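Local coordinates for protein tumor necrosis factor ligand superfamily member 9 (Mus musculus, PDB 6MKB) that binds the receptor TNFRSF9 (4-1BB) as a membrane-anchored cytokine of the tumour necrosis factor family and induces proliferation of activated T cells, at residues Q41-E46 against L52-P57; P91-F96 against A127-S132. One frame throughout, in Å; residues are numbered along the deposited sequence.

Both contacts lie in the TNF homology domain of the extracellular part of the ligand, and they follow one another along the chain without overlapping. Interaction 1 comes first: strand 43-46 turns back through a short loop and pairs with strand 51-54, closing a beta hairpin. The chain then runs through strands 58-70 and 80-90 to the loop 91-96, and interaction 2 closes a much longer excursion when 127-132, which runs into strand 129-140, returns alongside that loop. The two meet in the sheet, where Val-54 bonds through its backbone to Gly-128 and His-129. Strand 129-140 therefore stands between the hairpin and strand 80-90, whose end leads into the loop.

Interaction 1 of 2, residues Q41-E46 against L52-P57; sequences QGLRYE and LVVDSP
Arg-44 and Val-53 form the hydrogen-bonded pair at the middle of a beta hairpin, in which the short strands 43-46 and 52-54 run antiparallel with 149° between their directions. Val-53 N gives its hydrogen to Arg-44 O at 2.8 Å, and Arg-44 N returns a bond to Val-53 O at 3.1 Å. Beyond the strands, Asp-55 N reaches Gly-42 O at 3.1 Å from above the carbonyl plane, 41° out of it. A water also donates to Gly-42 O and accepts from Ser-56 N, so this oxygen is gripped twice.

The side chain of Val-53 packs against two longer ones from the partner strand, one at each methyl group. Its CB lies 3.9 Å from Arg-44 O. CG1, placed anti to the backbone N (chi1 -170°), runs alongside the arginine and meets Arg-44 NH1 at 3.7 Å, while CG2 turns to the other neighbour and touches Glu-46 CG at 3.8 Å. Arg-44 NH2 and Glu-46 OE2 are joined by a salt bridge of 2.7 Å within their own strand, beside the two methyl groups. On the opposite face of the hairpin, Leu-43 CD2 lies 3.8 Å from Val-54 CG2, the two side chains side by side, and the Tyr-45 ring brings its edge to Leu-52 N.

Arg-130 of strand 129-140 also bridges to Glu-46 OE2; two cations at one oxygen would probably keep the carboxylate ionised. Strand 51-54 is hydrogen-bonded along its other edge to strand 129-140, whereas Leu-43, Leu-52 and Val-54 face the interior and pack on Leu-161 of strand 149-166.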
loop_
_atom_site.group_PDB
_atom_site.type_symbol
_atom_site.label_atom_id
_atom_site.label_comp_id
_atom_site.label_asym_id
_atom_site.label_seq_id
_atom_site.Cartn_x
_atom_site.Cartn_y
_atom_site.Cartn_z
ATOM N N GLN B 41 10.397 -0.574 19.814
ATOM C CA GLN B 41 9.860 -0.859 21.139
ATOM C C GLN B 41 8.334 -0.637 21.073
ATOM O O GLN B 41 7.837 0.052 20.171
ATOM C CB GLN B 41 10.545 0.027 22.200
ATOM C CG GLN B 41 11.014 -0.732 23.460
ATOM C CD GLN B 41 12.215 -1.649 23.256
ATOM O OE1 GLN B 41 13.266 -1.246 22.735
ATOM N NE2 GLN B 41 12.082 -2.904 23.678
ATOM N N GLY B 42 7.601 -1.270 21.973
ATOM C CA GLY B 42 6.146 -1.185 21.946
ATOM C C GLY B 42 5.539 -2.155 20.948
ATOM O O GLY B 42 4.326 -2.128 20.719
ATOM N N LEU B 43 6.388 -3.028 20.345
ATOM C CA LEU B 43 5.992 -4.048 19.378
ATOM C C LEU B 43 6.825 -5.302 19.573
ATOM O O LEU B 43 8.043 -5.220 19.704
ATOM C CB LEU B 43 6.113 -3.546 17.927
ATOM C CG LEU B 43 5.180 -2.409 17.513
ATOM C CD1 LEU B 43 5.644 -1.770 16.245
ATOM C CD2 LEU B 43 3.706 -2.860 17.467
ATOM N N ARG B 44 6.157 -6.458 19.617
ATOM C CA ARG B 44 6.786 -7.774 19.784
ATOM C C ARG B 44 6.280 -8.731 18.744
ATOM O O ARG B 44 5.142 -8.594 18.296
ATOM C CB ARG B 44 6.475 -8.365 21.174
ATOM C CG ARG B 44 7.276 -7.789 22.331
ATOM C CD ARG B 44 6.672 -8.082 23.705
ATOM N NE ARG B 44 6.329 -9.497 23.885
ATOM C CZ ARG B 44 5.116 -9.953 24.183
ATOM N NH1 ARG B 44 4.124 -9.111 24.434
ATOM N NH2 ARG B 44 4.904 -11.251 24.293
ATOM N N TYR B 45 7.094 -9.729 18.396
ATOM C CA TYR B 45 6.643 -10.777 17.498
ATOM C C TYR B 45 6.809 -12.145 18.186
ATOM O O TYR B 45 7.897 -12.476 18.655
ATOM C CB TYR B 45 7.328 -10.733 16.122
ATOM C CG TYR B 45 6.867 -11.876 15.241
ATOM C CD1 TYR B 45 5.551 -11.947 14.785
ATOM C CD2 TYR B 45 7.716 -12.938 14.942
ATOM C CE1 TYR B 45 5.108 -13.023 14.020
ATOM C CE2 TYR B 45 7.290 -14.006 14.161
ATOM C CZ TYR B 45 5.986 -14.047 13.703
ATOM O OH TYR B 45 5.570 -15.117 12.962
ATOM N N GLU B 46 5.710 -12.922 18.232
ATOM C CA GLU B 46 5.629 -14.252 18.841
ATOM C C GLU B 46 5.643 -15.336 17.761
ATOM O O GLU B 46 4.666 -15.508 17.037
ATOM C CB GLU B 46 4.362 -14.362 19.712
ATOM C CG GLU B 46 4.372 -13.457 20.936
ATOM C CD GLU B 46 3.414 -13.863 22.036
ATOM O OE1 GLU B 46 2.694 -14.873 21.868
ATOM O OE2 GLU B 46 3.404 -13.186 23.087
ATOM N N LEU B 52 1.987 -10.596 15.757
ATOM C CA LEU B 52 2.568 -9.316 16.082
ATOM C C LEU B 52 1.725 -8.771 17.222
ATOM O O LEU B 52 0.500 -8.689 17.089
ATOM C CB LEU B 52 2.544 -8.413 14.837
ATOM C CG LEU B 52 3.159 -7.004 14.925
ATOM C CD1 LEU B 52 4.574 -7.047 15.365
ATOM C CD2 LEU B 52 3.154 -6.348 13.526
ATOM N N VAL B 53 2.362 -8.525 18.376
ATOM C CA VAL B 53 1.729 -8.056 19.612
ATOM C C VAL B 53 1.977 -6.543 19.777
ATOM O O VAL B 53 3.117 -6.101 19.879
ATOM C CB VAL B 53 2.203 -8.868 20.872
ATOM C CG1 VAL B 53 1.347 -8.533 22.096
ATOM C CG2 VAL B 53 2.164 -10.370 20.604
ATOM N N VAL B 54 0.892 -5.775 19.795
ATOM C CA VAL B 54 0.860 -4.319 19.939
ATOM C C VAL B 54 0.742 -3.980 21.434
ATOM O O VAL B 54 -0.196 -4.416 22.098
ATOM C CB VAL B 54 -0.307 -3.743 19.094
ATOM C CG1 VAL B 54 -0.675 -2.322 19.502
ATOM C CG2 VAL B 54 0.009 -3.820 17.610
ATOM N N ASP B 55 1.706 -3.210 21.950
ATOM C CA ASP B 55 1.789 -2.840 23.363
ATOM C C ASP B 55 0.774 -1.775 23.789
ATOM O O ASP B 55 0.019 -2.003 24.737
ATOM C CB ASP B 55 3.199 -2.319 23.658
ATOM C CG ASP B 55 3.756 -2.493 25.052
ATOM O OD1 ASP B 55 2.951 -2.568 26.016
ATOM O OD2 ASP B 55 5.000 -2.521 25.187
ATOM N N SER B 56 0.785 -0.605 23.147
ATOM C CA SER B 56 -0.063 0.510 23.569
ATOM C C SER B 56 -1.239 0.815 22.595
ATOM O O SER B 56 -1.107 0.616 21.389
ATOM C CB SER B 56 0.782 1.762 23.803
ATOM O OG SER B 56 1.454 2.168 22.624
ATOM N N PRO B 57 -2.408 1.276 23.116
ATOM C CA PRO B 57 -3.538 1.555 22.216
ATOM C C PRO B 57 -3.381 2.859 21.421
ATOM O O PRO B 57 -2.729 3.827 21.857
ATOM C CB PRO B 57 -4.724 1.660 23.173
ATOM C CG PRO B 57 -4.112 2.173 24.447
ATOM C CD PRO B 57 -2.759 1.558 24.530
HETATM O O HOH W 1 2.650 -0.091 20.847
#

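Interaction 2 of 2, residues P91-F96 against A127-S132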
loop_
_atom_site.group_PDB
_atom_site.type_symbol
_atom_site.label_atom_id
_atom_site.label_comp_id
_atom_site.label_asym_id
_atom_site.label_seq_id
_atom_site.Cartn_x
_atom_site.Cartn_y
_atom_site.Cartn_z
ATOM N N PRO B 91 -8.313 -8.735 19.628
ATOM C CA PRO B 91 -9.730 -8.911 19.251
ATOM C C PRO B 91 -10.018 -8.320 17.858
ATOM O O PRO B 91 -9.197 -7.616 17.290
ATOM C CB PRO B 91 -10.465 -8.136 20.351
ATOM C CG PRO B 91 -9.542 -7.000 20.653
ATOM C CD PRO B 91 -8.157 -7.622 20.590
ATOM N N GLN B 92 -11.191 -8.599 17.335
ATOM C CA GLN B 92 -11.688 -8.086 16.083
ATOM C C GLN B 92 -11.819 -6.568 16.180
ATOM O O GLN B 92 -12.253 -6.053 17.216
ATOM C CB GLN B 92 -13.060 -8.740 15.876
ATOM C CG GLN B 92 -13.726 -8.488 14.557
ATOM C CD GLN B 92 -14.348 -9.756 14.069
ATOM O OE1 GLN B 92 -15.568 -9.863 14.005
ATOM N NE2 GLN B 92 -13.528 -10.749 13.729
ATOM N N VAL B 93 -11.461 -5.844 15.128
ATOM C CA VAL B 93 -11.648 -4.391 15.169
ATOM C C VAL B 93 -13.071 -4.115 14.641
ATOM O O VAL B 93 -13.618 -4.971 13.949
ATOM C CB VAL B 93 -10.530 -3.584 14.445
ATOM C CG1 VAL B 93 -9.132 -4.061 14.862
ATOM C CG2 VAL B 93 -10.691 -3.637 12.932
ATOM N N ASP B 94 -13.684 -2.959 15.002
ATOM C CA ASP B 94 -15.058 -2.512 14.634
ATOM C C ASP B 94 -15.489 -2.853 13.172
ATOM O O ASP B 94 -16.683 -3.047 12.920
ATOM C CB ASP B 94 -15.201 -0.988 14.856
ATOM C CG ASP B 94 -16.629 -0.449 14.871
ATOM O OD1 ASP B 94 -17.465 -0.987 15.642
ATOM O OD2 ASP B 94 -16.904 0.529 14.136
ATOM N N ASP B 95 -14.516 -2.925 12.235
ATOM C CA ASP B 95 -14.740 -3.213 10.814
ATOM C C ASP B 95 -13.924 -4.445 10.309
ATOM O O ASP B 95 -13.777 -4.605 9.088
ATOM C CB ASP B 95 -14.406 -1.960 9.964
ATOM C CG ASP B 95 -12.920 -1.717 9.743
ATOM O OD1 ASP B 95 -12.220 -1.366 10.727
ATOM O OD2 ASP B 95 -12.455 -1.884 8.588
ATOM N N PHE B 96 -13.417 -5.315 11.234
ATOM C CA PHE B 96 -12.663 -6.525 10.864
ATOM C C PHE B 96 -13.653 -7.592 10.383
ATOM O O PHE B 96 -14.074 -8.519 11.085
ATOM C CB PHE B 96 -11.678 -7.042 11.953
ATOM C CG PHE B 96 -11.014 -8.388 11.705
ATOM C CD1 PHE B 96 -10.690 -8.803 10.412
ATOM C CD2 PHE B 96 -10.687 -9.225 12.765
ATOM C CE1 PHE B 96 -10.133 -10.065 10.185
ATOM C CE2 PHE B 96 -10.110 -10.481 12.535
ATOM C CZ PHE B 96 -9.827 -10.886 11.250
ATOM N N ALA B 127 -4.475 -2.204 23.713
ATOM C CA ALA B 127 -3.258 -2.656 24.377
ATOM C C ALA B 127 -3.283 -4.189 24.431
ATOM O O ALA B 127 -4.247 -4.772 24.921
ATOM C CB ALA B 127 -3.175 -2.062 25.785
ATOM N N GLY B 128 -2.261 -4.814 23.864
ATOM C CA GLY B 128 -2.137 -6.266 23.800
ATOM C C GLY B 128 -2.752 -6.857 22.553
ATOM O O GLY B 128 -2.964 -8.071 22.486
ATOM N N HIS B 129 -3.042 -6.003 21.554
ATOM C CA HIS B 129 -3.652 -6.407 20.284
ATOM C C HIS B 129 -2.718 -7.358 19.542
ATOM O O HIS B 129 -1.515 -7.116 19.460
ATOM C CB HIS B 129 -4.007 -5.182 19.413
ATOM C CG HIS B 129 -5.372 -5.251 18.811
ATOM N ND1 HIS B 129 -5.696 -6.212 17.879
ATOM C CD2 HIS B 129 -6.450 -4.466 19.016
ATOM C CE1 HIS B 129 -6.955 -5.987 17.550
ATOM N NE2 HIS B 129 -7.454 -4.955 18.212
ATOM N N ARG B 130 -3.274 -8.464 19.058
ATOM C CA ARG B 130 -2.535 -9.516 18.361
ATOM C C ARG B 130 -2.999 -9.543 16.920
ATOM O O ARG B 130 -4.206 -9.519 16.644
ATOM C CB ARG B 130 -2.722 -10.885 19.056
ATOM C CG ARG B 130 -2.133 -10.872 20.447
ATOM C CD ARG B 130 -2.481 -12.090 21.244
ATOM N NE ARG B 130 -1.532 -12.203 22.339
ATOM C CZ ARG B 130 -0.406 -12.901 22.300
ATOM N NH1 ARG B 130 -0.103 -13.631 21.232
ATOM N NH2 ARG B 130 0.450 -12.839 23.308
ATOM N N LEU B 131 -2.029 -9.526 16.004
ATOM C CA LEU B 131 -2.246 -9.478 14.569
ATOM C C LEU B 131 -1.429 -10.567 13.884
ATOM O O LEU B 131 -0.220 -10.633 14.053
ATOM C CB LEU B 131 -1.817 -8.087 14.064
ATOM C CG LEU B 131 -2.849 -6.998 13.717
ATOM C CD1 LEU B 131 -3.971 -6.914 14.668
ATOM C CD2 LEU B 131 -2.190 -5.643 13.671
ATOM N N SER B 132 -2.092 -11.447 13.162
ATOM C CA SER B 132 -1.456 -12.496 12.381
ATOM C C SER B 132 -1.954 -12.341 10.931
ATOM O O SER B 132 -2.912 -11.593 10.689
ATOM C CB SER B 132 -1.736 -13.884 12.967
ATOM O OG SER B 132 -3.069 -14.322 12.779
#
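His-129 carries nearly all of the contact that 127-132 makes with the loop 91-96, meeting Pro-91 and Val-93. Just ahead of it, Gly-128 takes up a left-handed backbone conformation, and Gly-128 and His-129 together face Val-54 in a G1 beta bulge. The first torsion of His-129, -134°, is well away from a staggered value and swings the imidazole out to the loop. There Pro-91, which follows a cis peptide bond, sets its CD over one face of the imidazole, 3.7 Å from the ring centroid and 12° off the normal, a CH-pi contact. Pro-91 CG is 3.8 Å from His-129 NE2. Val-93 CG1 comes to 3.9 Å from His-129 NE2, its side chain crossing that of the histidine at about a right angle. Val-93 opens a type I turn closed by Phe-96 N bonding to Val-93 O at 2.7 Å.

Farther along, Arg-130 heads away from the loop to a salt bridge with Glu-51, Leu-131 packs on Leu-87 and Ala-89, and Ser-132 OG is hydrogen-bonded to Gln-88 OE1. The strand thus lies between 51-54 and 80-90, while Val-93 leans on Leu-123 and Leu-125 of strand 115-125.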